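Alpha-galactosidase (Umbelopsis vinacea, PDB 3A5V) hydrolyses terminal alpha-galactosyl groups, as a tetrameric, N-glycosylated member of glycoside hydrolase family 27. Local coordinates at residues 285-290 and 362-367; 254-259 and 383-388; 29-34 and 272-277; 19-24 and 51-56. One frame throughout, in Å; residues are numbered along the deposited sequence. Where two conformers were deposited one is given.

Overall arrangement
The chain begins with the catalytic (beta/alpha)8 barrel and ends with a beta sandwich. Contact 4 closes first and spans a short loop: a disulfide joins the turn before helix 25-38 to the loop after strand 47-49. Contact 3 crosses it, because residues 29-34 lie inside that loop. It brings helix 25-38 against the loop after the last barrel strand, 268-270, and Thr275 there touches Tyr19 of contact 4. Contact 2 opens inside the loop of contact 3, so the two cross. It ties helix 251-263 to strand 384-390 of the sandwich. Contact 1 nests within contact 2 and joins the same two domains. Trp364 and Thr259 link the pair.

Contact 1. Residues 285-290 and 362-367; sequences IMNKEV and DLWKQK
The N-terminal turn of helix 288-294, at the end of the barrel, meets the bulged turn 362-367 of the C-terminal sandwich. Asn287 is the N-cap. Its CG stands anti to the backbone N (chi1 -178°), which turns the amide across to the other segment. Asn287 ND2 donates to Leu363 O at 3.0 Å. Asn287 OD1 accepts from Val290 N, 3.2 Å away and above the carbonyl plane, and more weakly from Glu289 N. Gln366 NE2 also bonds weakly to OD1, the amide planes 82° apart. With alanine in place of Asn287, the helix start is likely to lose its side-chain cap and Leu363 O this donor. Val290 CG2 sits over the six-membered ring of Trp364, 3.5 Å from its centroid, a CH-pi contact. The Glu289 carboxylate stacks on the Gln366 amide, planes 16° apart, with Arg361 salt-bridged to OE1. A water bridges Lys288 N and Gln366 NE2. Asp362 OD1 accepts from Lys365 N in an Asx motif, and Gln366 and Lys367 face Asp362 as a G1 beta bulge.

Contact 2. Residues 254-259 and 383-388; sequences YRVHYT and HGVRLL
Val256 and Val385 form the close part of this contact, where barrel helix 251-263 lies on strand 384-390 of the sandwich. The axes of 254-259 and 384-388 approach to 7.0 Å and cross at 51°. Val256 CG2 is 3.7 Å from Val385 CG1, and Val256 CG1 lies beside the same methyl. The other methyl of Val385, CG2, reaches Thr259 OG1 tip to tip at 3.4 Å. Thr259 OG1 donates to Arg255 O at 2.6 Å, from the face of the carbonyl opposite Thr259 N, and probably accepts a hydrogen bond from Trp364 NE1. A valine in its place would probably leave Trp364 NE1 without this partner and Arg255 O with one donor fewer. The packing is looser at the ends. Thr259 CG2 slides past Leu387, with CD1 at 4.1 Å. At the partly exposed flank, Arg255 lays its aliphatic part near Val385: CG is 4.0 Å from CG2, and the guanidinium turns to Glu252. The His383 ring turns away from residues 254-259, with ND1 bonded to Glu253, earlier on the same helix, and NE2 to Asp332. Ile326 and Leu328 extend the apolar layer. This is a helix-on-sheet interface joining the barrel to its C-terminal beta sandwich.

Contact 3. Residues 29-34 and 272-277; sequences LDAAKA and NDVTNI. With NAG (2-acetamido-2-deoxy-beta-D-glucopyranose), chain C.
Val274 meets helix 25-38 with CG2 set between its own backbone N and carbonyl carbon (chi1 -74°), which points that methyl at Ala31. The site lies in the (beta/alpha)8 barrel, where the first long helix packs on the loop following the last strand, 268-270. Val274 CG2 is 3.8 Å from Ala31 CB and 3.7 Å from Ala31 O. One turn on, Ala34 CB rests on the backbone, 3.3 Å from Val274 O. Thr275 CG2 lies over the same side of the helix, 4.2 Å from Ala34 CB. Small alanines let the loop backbone come this near. Trp13 of strand 11-14 and Leu40 add to the apolar surroundings of Val274. The loop is braced by an Asx turn at Asp273. Its OD1 takes two bonds: Thr275 OG1 donates to the syn lone pair at 2.6 Å, and Thr275 N comes from above the carboxylate plane. Asn276 points away from the helix and carries an N-linked glycan, with ND2 bonded to NAG C1 at 1.4 Å.

Contact 4. Residues 19-24 and 51-56; sequences YGCNVD and DDCWQK
Cys21 and Cys53 come together where a tight turn, with Gly20 at positive phi (50°) and a 3-10 segment after it, faces a loop in which Cys53 also has positive phi; their CA atoms are 5.1 Å apart. In the disulfide, Cys21 SG is bonded to Cys53 SG at 2.0 Å, with chi3 at 87°, near the favoured right angle. Cys53 was deposited in two conformers, and this bridge belongs to one of them. Beside the bridge, Val23 CG1 lies 4.0 Å from both Asp52 O and Cys53 O. A water joins the backbones by donating to Gly20 O at 2.8 Å and to Asp52 O at 3.0 Å. Asp52 N donates to Asp51 OD2, approaching from above the carboxylate plane. Both aspartates hydrogen-bond a Tris molecule, probably from the crystallisation liquor, and Asp51 makes a salt bridge with Lys127. Gly102, Thr100 and His104 hold the carboxylate of Asp52. The covalent bond therefore fixes the two loops beside what is probably the active-site pocket of a family 27 barrel.

Contact 1. Residues 285-290 and 362-367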
loop_
_atom_site.group_PDB
_atom_site.type_symbol
_atom_site.label_atom_id
_atom_site.label_comp_id
_atom_site.label_asym_id
_atom_site.label_seq_id
_atom_site.Cartn_x
_atom_site.Cartn_y
_atom_site.Cartn_z
ATOM N N ILE A 285 -37.151 3.156 13.569
ATOM C CA ILE A 285 -36.810 1.724 13.532
ATOM C C ILE A 285 -38.010 0.789 13.305
ATOM O O ILE A 285 -37.825 -0.423 13.157
ATOM C CB ILE A 285 -35.972 1.277 14.762
ATOM C CG1 ILE A 285 -36.829 1.246 16.047
ATOM C CG2 ILE A 285 -34.680 2.169 14.899
ATOM C CD1 ILE A 285 -36.096 0.693 17.288
ATOM N N MET A 286 -39.228 1.333 13.302
ATOM C CA MET A 286 -40.410 0.465 13.175
ATOM C C MET A 286 -41.245 0.755 11.943
ATOM O O MET A 286 -42.461 0.522 11.940
ATOM C CB MET A 286 -41.298 0.522 14.437
ATOM C CG MET A 286 -40.576 0.145 15.738
ATOM S SD MET A 286 -41.788 0.097 17.097
ATOM C CE MET A 286 -40.756 -0.386 18.483
ATOM N N ASN A 287 -40.601 1.258 10.898
ATOM C CA ASN A 287 -41.319 1.576 9.670
ATOM C C ASN A 287 -41.225 0.373 8.738
ATOM O O ASN A 287 -40.166 0.105 8.175
ATOM C CB ASN A 287 -40.732 2.848 9.029
ATOM C CG ASN A 287 -41.472 3.272 7.756
ATOM O OD1 ASN A 287 -41.823 2.435 6.923
ATOM N ND2 ASN A 287 -41.694 4.581 7.598
ATOM N N LYS A 288 -42.329 -0.355 8.579
ATOM C CA LYS A 288 -42.328 -1.595 7.787
ATOM C C LYS A 288 -41.906 -1.402 6.342
ATOM O O LYS A 288 -41.350 -2.313 5.753
ATOM C CB LYS A 288 -43.714 -2.285 7.811
ATOM C CG LYS A 288 -44.145 -2.757 9.211
ATOM C CD LYS A 288 -45.585 -3.308 9.172
ATOM C CE LYS A 288 -46.103 -3.582 10.569
ATOM N NZ LYS A 288 -47.457 -4.244 10.448
ATOM N N GLU A 289 -42.212 -0.238 5.762
ATOM C CA GLU A 289 -41.906 0.018 4.352
ATOM C C GLU A 289 -40.394 0.197 4.144
ATOM O O GLU A 289 -39.858 -0.225 3.131
ATOM C CB GLU A 289 -42.680 1.244 3.841
ATOM C CG GLU A 289 -44.218 1.087 3.968
ATOM C CD GLU A 289 -45.003 2.106 3.152
ATOM O OE1 GLU A 289 -44.477 2.638 2.152
ATOM O OE2 GLU A 289 -46.166 2.383 3.512
ATOM N N VAL A 290 -39.722 0.805 5.120
ATOM C CA VAL A 290 -38.256 0.944 5.077
ATOM C C VAL A 290 -37.580 -0.418 5.314
ATOM O O VAL A 290 -36.661 -0.793 4.587
ATOM C CB VAL A 290 -37.750 1.995 6.084
ATOM C CG1 VAL A 290 -36.220 2.209 5.922
ATOM C CG2 VAL A 290 -38.496 3.326 5.897
ATOM N N ASP A 362 -43.214 8.153 -0.936
ATOM C CA ASP A 362 -42.270 8.526 0.113
ATOM C C ASP A 362 -42.429 7.487 1.217
ATOM O O ASP A 362 -43.493 7.408 1.853
ATOM C CB ASP A 362 -42.557 9.945 0.620
ATOM C CG ASP A 362 -41.529 10.442 1.639
ATOM O OD1 ASP A 362 -41.098 9.658 2.530
ATOM O OD2 ASP A 362 -41.158 11.636 1.557
ATOM N N LEU A 363 -41.375 6.693 1.434
ATOM C CA LEU A 363 -41.444 5.541 2.345
ATOM C C LEU A 363 -41.440 5.895 3.831
ATOM O O LEU A 363 -42.015 5.161 4.655
ATOM C CB LEU A 363 -40.329 4.533 2.034
ATOM C CG LEU A 363 -40.360 3.918 0.628
ATOM C CD1 LEU A 363 -39.391 2.750 0.592
ATOM C CD2 LEU A 363 -41.789 3.453 0.208
ATOM N N TRP A 364 -40.791 7.002 4.180
ATOM C CA TRP A 364 -40.824 7.498 5.566
ATOM C C TRP A 364 -42.193 8.057 5.928
ATOM O O TRP A 364 -42.725 7.755 7.001
ATOM C CB TRP A 364 -39.738 8.558 5.813
ATOM C CG TRP A 364 -38.372 7.912 5.963
ATOM C CD1 TRP A 364 -37.286 8.077 5.140
ATOM C CD2 TRP A 364 -37.975 6.970 6.973
ATOM N NE1 TRP A 364 -36.236 7.310 5.581
ATOM C CE2 TRP A 364 -36.623 6.622 6.708
ATOM C CE3 TRP A 364 -38.619 6.408 8.093
ATOM C CZ2 TRP A 364 -35.900 5.720 7.507
ATOM C CZ3 TRP A 364 -37.898 5.498 8.897
ATOM C CH2 TRP A 364 -36.550 5.166 8.596
ATOM N N LYS A 365 -42.742 8.874 5.031
ATOM C CA LYS A 365 -44.067 9.484 5.224
ATOM C C LYS A 365 -45.172 8.466 4.988
ATOM O O LYS A 365 -46.304 8.634 5.479
ATOM C CB LYS A 365 -44.225 10.723 4.326
ATOM C CG LYS A 365 -43.301 11.865 4.742
ATOM C CD LYS A 365 -43.208 13.035 3.733
ATOM C CE LYS A 365 -41.787 13.657 3.754
ATOM N NZ LYS A 365 -41.448 14.375 5.017
ATOM N N GLN A 366 -44.821 7.389 4.280
ATOM C CA GLN A 366 -45.762 6.344 3.862
ATOM C C GLN A 366 -46.950 6.958 3.098
ATOM O O GLN A 366 -48.124 6.762 3.447
ATOM C CB GLN A 366 -46.215 5.494 5.054
ATOM C CG GLN A 366 -45.065 4.785 5.793
ATOM C CD GLN A 366 -45.562 3.819 6.853
ATOM O OE1 GLN A 366 -46.631 4.016 7.430
ATOM N NE2 GLN A 366 -44.796 2.764 7.105
ATOM N N LYS A 367 -46.624 7.721 2.059
ATOM C CA LYS A 367 -47.648 8.311 1.209
ATOM C C LYS A 367 -47.163 8.425 -0.227
ATOM O O LYS A 367 -45.963 8.608 -0.484
ATOM C CB LYS A 367 -48.082 9.681 1.733
ATOM C CG LYS A 367 -47.019 10.741 1.643
ATOM C CD LYS A 367 -47.573 12.126 1.938
ATOM C CE LYS A 367 -46.449 13.160 1.900
ATOM N NZ LYS A 367 -46.899 14.455 2.481
HETATM O O HOH W 1 -45.052 0.717 9.292
#

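Contact 2. Residues 254-259 and 383-388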
loop_
_atom_site.group_PDB
_atom_site.type_symbol
_atom_site.label_atom_id
_atom_site.label_comp_id
_atom_site.label_asym_id
_atom_site.label_seq_id
_atom_site.Cartn_x
_atom_site.Cartn_y
_atom_site.Cartn_z
ATOM N N TYR A 254 -30.302 10.416 12.358
ATOM C CA TYR A 254 -30.661 8.997 12.533
ATOM C C TYR A 254 -31.448 8.450 11.350
ATOM O O TYR A 254 -31.276 7.278 10.971
ATOM C CB TYR A 254 -31.467 8.752 13.819
ATOM C CG TYR A 254 -30.619 8.811 15.073
ATOM C CD1 TYR A 254 -29.338 8.229 15.104
ATOM C CD2 TYR A 254 -31.092 9.456 16.228
ATOM C CE1 TYR A 254 -28.542 8.292 16.260
ATOM C CE2 TYR A 254 -30.304 9.525 17.398
ATOM C CZ TYR A 254 -29.037 8.943 17.401
ATOM O OH TYR A 254 -28.263 9.029 18.547
ATOM N N ARG A 255 -32.327 9.277 10.779
ATOM C CA ARG A 255 -33.076 8.823 9.615
ATOM C C ARG A 255 -32.123 8.515 8.454
ATOM O O ARG A 255 -32.296 7.526 7.736
ATOM C CB ARG A 255 -34.138 9.853 9.196
ATOM C CG ARG A 255 -35.096 9.312 8.127
ATOM C CD ARG A 255 -35.930 10.433 7.507
ATOM N NE ARG A 255 -36.614 11.256 8.508
ATOM C CZ ARG A 255 -37.696 10.886 9.190
ATOM N NH1 ARG A 255 -38.232 9.672 9.018
ATOM N NH2 ARG A 255 -38.244 11.738 10.060
ATOM N N VAL A 256 -31.112 9.366 8.273
ATOM C CA VAL A 256 -30.122 9.147 7.222
ATOM C C VAL A 256 -29.352 7.850 7.445
ATOM O O VAL A 256 -29.217 7.019 6.548
ATOM C CB VAL A 256 -29.145 10.356 7.115
ATOM C CG1 VAL A 256 -28.025 10.086 6.051
ATOM C CG2 VAL A 256 -29.912 11.549 6.742
ATOM N N HIS A 257 -28.855 7.705 8.662
ATOM C CA HIS A 257 -28.115 6.544 9.132
ATOM C C HIS A 257 -28.925 5.265 8.869
ATOM O O HIS A 257 -28.462 4.369 8.151
ATOM C CB HIS A 257 -27.809 6.821 10.621
ATOM C CG HIS A 257 -27.269 5.663 11.412
ATOM N ND1 HIS A 257 -26.298 4.805 10.944
ATOM C CD2 HIS A 257 -27.511 5.296 12.696
ATOM C CE1 HIS A 257 -25.992 3.935 11.892
ATOM N NE2 HIS A 257 -26.708 4.218 12.968
ATOM N N TYR A 258 -30.163 5.224 9.361
ATOM C CA TYR A 258 -31.004 4.035 9.173
ATOM C C TYR A 258 -31.297 3.757 7.686
ATOM O O TYR A 258 -31.232 2.612 7.226
ATOM C CB TYR A 258 -32.314 4.188 9.971
ATOM C CG TYR A 258 -33.111 2.907 10.076
ATOM C CD1 TYR A 258 -33.979 2.528 9.049
ATOM C CD2 TYR A 258 -32.981 2.068 11.185
ATOM C CE1 TYR A 258 -34.703 1.347 9.106
ATOM C CE2 TYR A 258 -33.722 0.868 11.266
ATOM C CZ TYR A 258 -34.579 0.522 10.211
ATOM O OH TYR A 258 -35.334 -0.639 10.258
ATOM N N THR A 259 -31.652 4.805 6.952
ATOM C CA THR A 259 -31.989 4.687 5.518
ATOM C C THR A 259 -30.861 4.053 4.700
ATOM O O THR A 259 -31.098 3.143 3.892
ATOM C CB THR A 259 -32.306 6.082 4.918
ATOM O OG1 THR A 259 -33.445 6.658 5.594
ATOM C CG2 THR A 259 -32.563 5.993 3.390
ATOM N N HIS A 383 -28.260 17.249 6.724
ATOM C CA HIS A 383 -27.832 15.900 7.123
ATOM C C HIS A 383 -28.952 14.879 6.927
ATOM O O HIS A 383 -29.072 13.920 7.702
ATOM C CB HIS A 383 -27.367 15.886 8.592
ATOM C CG HIS A 383 -26.238 16.831 8.881
ATOM N ND1 HIS A 383 -25.732 17.020 10.153
ATOM C CD2 HIS A 383 -25.504 17.627 8.061
ATOM C CE1 HIS A 383 -24.737 17.890 10.103
ATOM N NE2 HIS A 383 -24.581 18.278 8.846
ATOM N N GLY A 384 -29.763 15.105 5.892
ATOM C CA GLY A 384 -31.055 14.447 5.739
ATOM C C GLY A 384 -31.181 13.634 4.471
ATOM O O GLY A 384 -30.317 13.715 3.572
ATOM N N VAL A 385 -32.245 12.828 4.424
ATOM C CA VAL A 385 -32.590 12.003 3.259
ATOM C C VAL A 385 -34.052 12.169 2.875
ATOM O O VAL A 385 -34.881 12.524 3.714
ATOM C CB VAL A 385 -32.324 10.464 3.492
ATOM C CG1 VAL A 385 -30.796 10.145 3.486
ATOM C CG2 VAL A 385 -33.039 9.948 4.782
ATOM N N ARG A 386 -34.351 11.927 1.600
ATOM C CA ARG A 386 -35.699 11.531 1.196
ATOM C C ARG A 386 -35.556 10.140 0.583
ATOM O O ARG A 386 -34.694 9.924 -0.275
ATOM C CB ARG A 386 -36.339 12.515 0.196
ATOM C CG ARG A 386 -36.572 13.939 0.762
ATOM C CD ARG A 386 -37.619 13.970 1.896
ATOM N NE ARG A 386 -38.975 13.660 1.426
ATOM C CZ ARG A 386 -39.793 14.538 0.837
ATOM N NH1 ARG A 386 -39.400 15.799 0.634
ATOM N NH2 ARG A 386 -41.007 14.152 0.450
ATOM N N LEU A 387 -36.390 9.216 1.049
ATOM C CA LEU A 387 -36.341 7.815 0.654
ATOM C C LEU A 387 -37.580 7.524 -0.185
ATOM O O LEU A 387 -38.717 7.606 0.325
ATOM C CB LEU A 387 -36.321 6.903 1.898
ATOM C CG LEU A 387 -36.490 5.397 1.635
ATOM C CD1 LEU A 387 -35.392 4.862 0.716
ATOM C CD2 LEU A 387 -36.542 4.593 2.934
ATOM N N LEU A 388 -37.359 7.180 -1.453
ATOM C CA LEU A 388 -38.438 7.077 -2.426
ATOM C C LEU A 388 -38.512 5.690 -3.010
ATOM O O LEU A 388 -37.471 5.025 -3.203
ATOM C CB LEU A 388 -38.231 8.073 -3.591
ATOM C CG LEU A 388 -37.904 9.525 -3.207
ATOM C CD1 LEU A 388 -37.543 10.339 -4.463
ATOM C CD2 LEU A 388 -39.066 10.170 -2.424
#

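Contact 3. Residues 29-34 and 272-277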
loop_
_atom_site.group_PDB
_atom_site.type_symbol
_atom_site.label_atom_id
_atom_site.label_comp_id
_atom_site.label_asym_id
_atom_site.label_seq_id
_atom_site.Cartn_x
_atom_site.Cartn_y
_atom_site.Cartn_z
ATOM N N LEU A 29 -32.497 -11.060 29.456
ATOM C CA LEU A 29 -33.863 -11.591 29.447
ATOM C C LEU A 29 -34.896 -10.462 29.400
ATOM O O LEU A 29 -35.871 -10.555 28.665
ATOM C CB LEU A 29 -34.087 -12.518 30.657
ATOM C CG LEU A 29 -35.163 -13.607 30.587
ATOM C CD1 LEU A 29 -35.227 -14.338 29.244
ATOM C CD2 LEU A 29 -34.928 -14.577 31.736
ATOM N N ASP A 30 -34.668 -9.378 30.143
ATOM C CA ASP A 30 -35.559 -8.216 30.079
ATOM C C ASP A 30 -35.556 -7.531 28.707
ATOM O O ASP A 30 -36.595 -7.070 28.236
ATOM C CB ASP A 30 -35.205 -7.186 31.145
ATOM C CG ASP A 30 -35.583 -7.630 32.544
ATOM O OD1 ASP A 30 -36.309 -8.638 32.681
ATOM O OD2 ASP A 30 -35.143 -6.959 33.516
ATOM N N ALA A 31 -34.385 -7.453 28.077
ATOM C CA ALA A 31 -34.287 -6.871 26.729
ATOM C C ALA A 31 -35.010 -7.757 25.692
ATOM O O ALA A 31 -35.702 -7.234 24.819
ATOM C CB ALA A 31 -32.852 -6.675 26.345
ATOM N N ALA A 32 -34.846 -9.081 25.796
ATOM C CA ALA A 32 -35.510 -10.018 24.867
ATOM C C ALA A 32 -37.029 -9.899 24.983
ATOM O O ALA A 32 -37.736 -9.926 23.964
ATOM C CB ALA A 32 -35.054 -11.463 25.106
ATOM N N LYS A 33 -37.525 -9.748 26.219
ATOM C CA LYS A 33 -38.964 -9.577 26.455
ATOM C C LYS A 33 -39.475 -8.247 25.925
ATOM O O LYS A 33 -40.577 -8.170 25.390
ATOM C CB LYS A 33 -39.302 -9.773 27.946
ATOM C CG LYS A 33 -39.132 -11.255 28.358
ATOM C CD LYS A 33 -39.382 -11.531 29.856
ATOM C CE LYS A 33 -39.026 -13.009 30.136
ATOM N NZ LYS A 33 -39.204 -13.371 31.568
ATOM N N ALA A 34 -38.664 -7.198 26.052
ATOM C CA ALA A 34 -38.989 -5.897 25.459
ATOM C C ALA A 34 -39.003 -5.941 23.912
ATOM O O ALA A 34 -39.900 -5.383 23.277
ATOM C CB ALA A 34 -38.000 -4.830 25.976
ATOM N N ASN A 272 -28.779 -0.083 20.815
ATOM C CA ASN A 272 -29.487 0.940 21.587
ATOM C C ASN A 272 -30.257 0.355 22.786
ATOM O O ASN A 272 -30.033 -0.800 23.163
ATOM C CB ASN A 272 -30.446 1.727 20.666
ATOM C CG ASN A 272 -31.578 0.857 20.099
ATOM O OD1 ASN A 272 -31.643 -0.357 20.341
ATOM N ND2 ASN A 272 -32.457 1.478 19.325
ATOM N N ASP A 273 -31.143 1.157 23.387
ATOM C CA ASP A 273 -31.966 0.697 24.520
ATOM C C ASP A 273 -33.332 0.236 23.998
ATOM O O ASP A 273 -34.036 1.014 23.337
ATOM C CB ASP A 273 -32.115 1.808 25.558
ATOM C CG ASP A 273 -32.972 1.401 26.765
ATOM O OD1 ASP A 273 -33.163 0.199 27.061
ATOM O OD2 ASP A 273 -33.440 2.317 27.448
ATOM N N VAL A 274 -33.679 -1.029 24.245
ATOM C CA VAL A 274 -34.981 -1.565 23.798
ATOM C C VAL A 274 -36.008 -1.596 24.935
ATOM O O VAL A 274 -37.171 -1.936 24.706
ATOM C CB VAL A 274 -34.870 -2.987 23.149
ATOM C CG1 VAL A 274 -34.259 -2.903 21.744
ATOM C CG2 VAL A 274 -34.079 -3.956 24.044
ATOM N N THR A 275 -35.591 -1.221 26.142
ATOM C CA THR A 275 -36.502 -1.260 27.301
ATOM C C THR A 275 -37.284 0.044 27.505
ATOM O O THR A 275 -38.250 0.087 28.271
ATOM C CB THR A 275 -35.775 -1.651 28.622
ATOM O OG1 THR A 275 -34.798 -0.657 28.951
ATOM C CG2 THR A 275 -35.115 -3.037 28.493
ATOM N N ASN A 276 -36.854 1.107 26.834
ATOM C CA ASN A 276 -37.560 2.381 26.871
ATOM C C ASN A 276 -37.360 3.026 25.503
ATOM O O ASN A 276 -36.378 3.713 25.275
ATOM C CB ASN A 276 -37.038 3.265 28.014
ATOM C CG ASN A 276 -37.857 4.538 28.203
ATOM O OD1 ASN A 276 -38.636 4.935 27.336
ATOM N ND2 ASN A 276 -37.687 5.172 29.356
ATOM N N ILE A 277 -38.288 2.745 24.595
ATOM C CA ILE A 277 -38.183 3.174 23.208
ATOM C C ILE A 277 -39.100 4.380 23.026
ATOM O O ILE A 277 -40.320 4.238 23.115
ATOM C CB ILE A 277 -38.591 2.038 22.220
ATOM C CG1 ILE A 277 -37.871 0.712 22.553
ATOM C CG2 ILE A 277 -38.327 2.458 20.762
ATOM C CD1 ILE A 277 -38.338 -0.495 21.701
HETATM C C1 NAG C . -38.532 6.336 29.420
HETATM C C2 NAG C . -38.735 6.488 30.934
HETATM C C3 NAG C . -39.244 7.867 31.361
HETATM C C4 NAG C . -38.711 9.039 30.519
HETATM C C5 NAG C . -38.647 8.659 29.023
HETATM C C6 NAG C . -38.051 9.733 28.111
HETATM C C7 NAG C . -39.538 4.831 32.523
HETATM C C8 NAG C . -40.687 3.965 32.933
HETATM N N2 NAG C . -39.705 5.522 31.405
HETATM O O3 NAG C . -38.934 8.040 32.737
HETATM O O4 NAG C . -39.548 10.164 30.743
HETATM O O5 NAG C . -37.892 7.470 28.862
HETATM O O6 NAG C . -36.654 9.838 28.310
HETATM O O7 NAG C . -38.515 4.873 33.202
#

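Contact 4. Residues 19-24 and 51-56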
loop_
_atom_site.group_PDB
_atom_site.type_symbol
_atom_site.label_atom_id
_atom_site.label_comp_id
_atom_site.label_asym_id
_atom_site.label_seq_id
_atom_site.Cartn_x
_atom_site.Cartn_y
_atom_site.Cartn_z
ATOM N N TYR A 19 -25.340 -2.097 27.746
ATOM C CA TYR A 19 -24.934 -2.768 28.992
ATOM C C TYR A 19 -23.439 -2.951 29.158
ATOM O O TYR A 19 -22.953 -3.074 30.285
ATOM C CB TYR A 19 -25.681 -4.107 29.177
ATOM C CG TYR A 19 -27.169 -3.892 29.162
ATOM C CD1 TYR A 19 -27.787 -3.117 30.161
ATOM C CD2 TYR A 19 -27.963 -4.439 28.157
ATOM C CE1 TYR A 19 -29.165 -2.890 30.147
ATOM C CE2 TYR A 19 -29.339 -4.222 28.136
ATOM C CZ TYR A 19 -29.926 -3.442 29.142
ATOM O OH TYR A 19 -31.275 -3.202 29.121
ATOM N N GLY A 20 -22.714 -2.978 28.041
ATOM C CA GLY A 20 -21.269 -3.189 28.071
ATOM C C GLY A 20 -20.848 -4.382 28.908
ATOM O O GLY A 20 -21.405 -5.486 28.804
ATOM N N CYS A 21 -19.864 -4.153 29.767
ATOM C CA CYS A 21 -19.399 -5.184 30.665
ATOM C C CYS A 21 -20.305 -5.431 31.875
ATOM O O CYS A 21 -20.067 -6.362 32.634
ATOM C CB CYS A 21 -17.983 -4.856 31.114
ATOM S SG CYS A 21 -16.522 -5.825 30.569
ATOM N N ASN A 22 -21.349 -4.624 32.065
ATOM C CA ASN A 22 -22.352 -4.934 33.093
ATOM C C ASN A 22 -23.420 -5.926 32.611
ATOM O O ASN A 22 -24.402 -6.181 33.304
ATOM C CB ASN A 22 -22.992 -3.652 33.633
ATOM C CG ASN A 22 -21.953 -2.685 34.198
ATOM O OD1 ASN A 22 -20.982 -3.106 34.833
ATOM N ND2 ASN A 22 -22.131 -1.395 33.934
ATOM N N VAL A 23 -23.221 -6.499 31.429
ATOM C CA VAL A 23 -24.186 -7.465 30.887
ATOM C C VAL A 23 -24.380 -8.660 31.857
ATOM O O VAL A 23 -23.427 -9.131 32.483
ATOM C CB VAL A 23 -23.782 -7.934 29.462
ATOM C CG1 VAL A 23 -22.518 -8.808 29.494
ATOM C CG2 VAL A 23 -24.946 -8.646 28.764
ATOM N N ASP A 24 -25.618 -9.123 32.001
ATOM C CA ASP A 24 -25.886 -10.322 32.800
ATOM C C ASP A 24 -27.178 -10.981 32.323
ATOM O O ASP A 24 -27.894 -10.418 31.489
ATOM C CB ASP A 24 -25.906 -10.000 34.323
ATOM C CG ASP A 24 -27.112 -9.143 34.759
ATOM O OD1 ASP A 24 -28.220 -9.260 34.180
ATOM O OD2 ASP A 24 -26.951 -8.345 35.717
ATOM N N ASP A 51 -22.873 -9.640 23.549
ATOM C CA ASP A 51 -21.574 -9.136 23.078
ATOM C C ASP A 51 -20.446 -9.516 24.065
ATOM O O ASP A 51 -20.570 -10.509 24.785
ATOM C CB ASP A 51 -21.637 -7.618 22.811
ATOM C CG ASP A 51 -20.601 -7.170 21.790
ATOM O OD1 ASP A 51 -20.799 -7.457 20.586
ATOM O OD2 ASP A 51 -19.584 -6.550 22.202
ATOM N N ASP A 52 -19.363 -8.733 24.114
ATOM C CA ASP A 52 -18.180 -9.058 24.921
ATOM C C ASP A 52 -18.522 -9.037 26.429
ATOM O O ASP A 52 -19.514 -8.425 26.838
ATOM C CB ASP A 52 -17.097 -8.000 24.635
ATOM C CG ASP A 52 -15.649 -8.497 24.858
ATOM O OD1 ASP A 52 -15.428 -9.656 25.307
ATOM O OD2 ASP A 52 -14.722 -7.689 24.554
ATOM N N CYS A 53 -17.672 -9.678 27.238
ATOM C CA CYS A 53 -17.694 -9.610 28.727
ATOM C C CYS A 53 -18.670 -10.613 29.376
ATOM O O CYS A 53 -19.010 -10.470 30.553
ATOM C CB CYS A 53 -17.908 -8.164 29.217
ATOM S SG CYS A 53 -17.081 -7.762 30.781
ATOM N N TRP A 54 -19.076 -11.640 28.621
ATOM C CA TRP A 54 -19.852 -12.766 29.169
ATOM C C TRP A 54 -18.942 -13.842 29.780
ATOM O O TRP A 54 -19.408 -14.666 30.556
ATOM C CB TRP A 54 -20.748 -13.414 28.095
ATOM C CG TRP A 54 -20.003 -13.975 26.890
ATOM C CD1 TRP A 54 -19.787 -13.333 25.688
ATOM C CD2 TRP A 54 -19.394 -15.270 26.761
ATOM N NE1 TRP A 54 -19.078 -14.136 24.842
ATOM C CE2 TRP A 54 -18.826 -15.335 25.462
ATOM C CE3 TRP A 54 -19.275 -16.386 27.613
ATOM C CZ2 TRP A 54 -18.145 -16.473 24.990
ATOM C CZ3 TRP A 54 -18.587 -17.506 27.157
ATOM C CH2 TRP A 54 -18.022 -17.542 25.858
ATOM N N GLN A 55 -17.656 -13.805 29.423
ATOM C CA GLN A 55 -16.718 -14.906 29.648
ATOM C C GLN A 55 -16.312 -15.077 31.111
ATOM O O GLN A 55 -16.132 -14.105 31.833
ATOM C CB GLN A 55 -15.438 -14.727 28.805
ATOM C CG GLN A 55 -15.645 -14.724 27.281
ATOM C CD GLN A 55 -15.998 -13.341 26.724
ATOM O OE1 GLN A 55 -16.369 -12.438 27.466
ATOM N NE2 GLN A 55 -15.857 -13.175 25.411
ATOM N N LYS A 56 -16.167 -16.336 31.518
ATOM C CA LYS A 56 -15.481 -16.685 32.755
ATOM C C LYS A 56 -13.996 -16.322 32.607
ATOM O O LYS A 56 -13.471 -16.223 31.479
ATOM C CB LYS A 56 -15.657 -18.190 33.023
ATOM C CG LYS A 56 -15.334 -18.639 34.448
ATOM C CD LYS A 56 -15.825 -20.067 34.680
ATOM C CE LYS A 56 -15.237 -20.649 35.968
ATOM N NZ LYS A 56 -15.863 -21.965 36.242
HETATM O O HOH W 2 -22.033 -6.897 26.447
#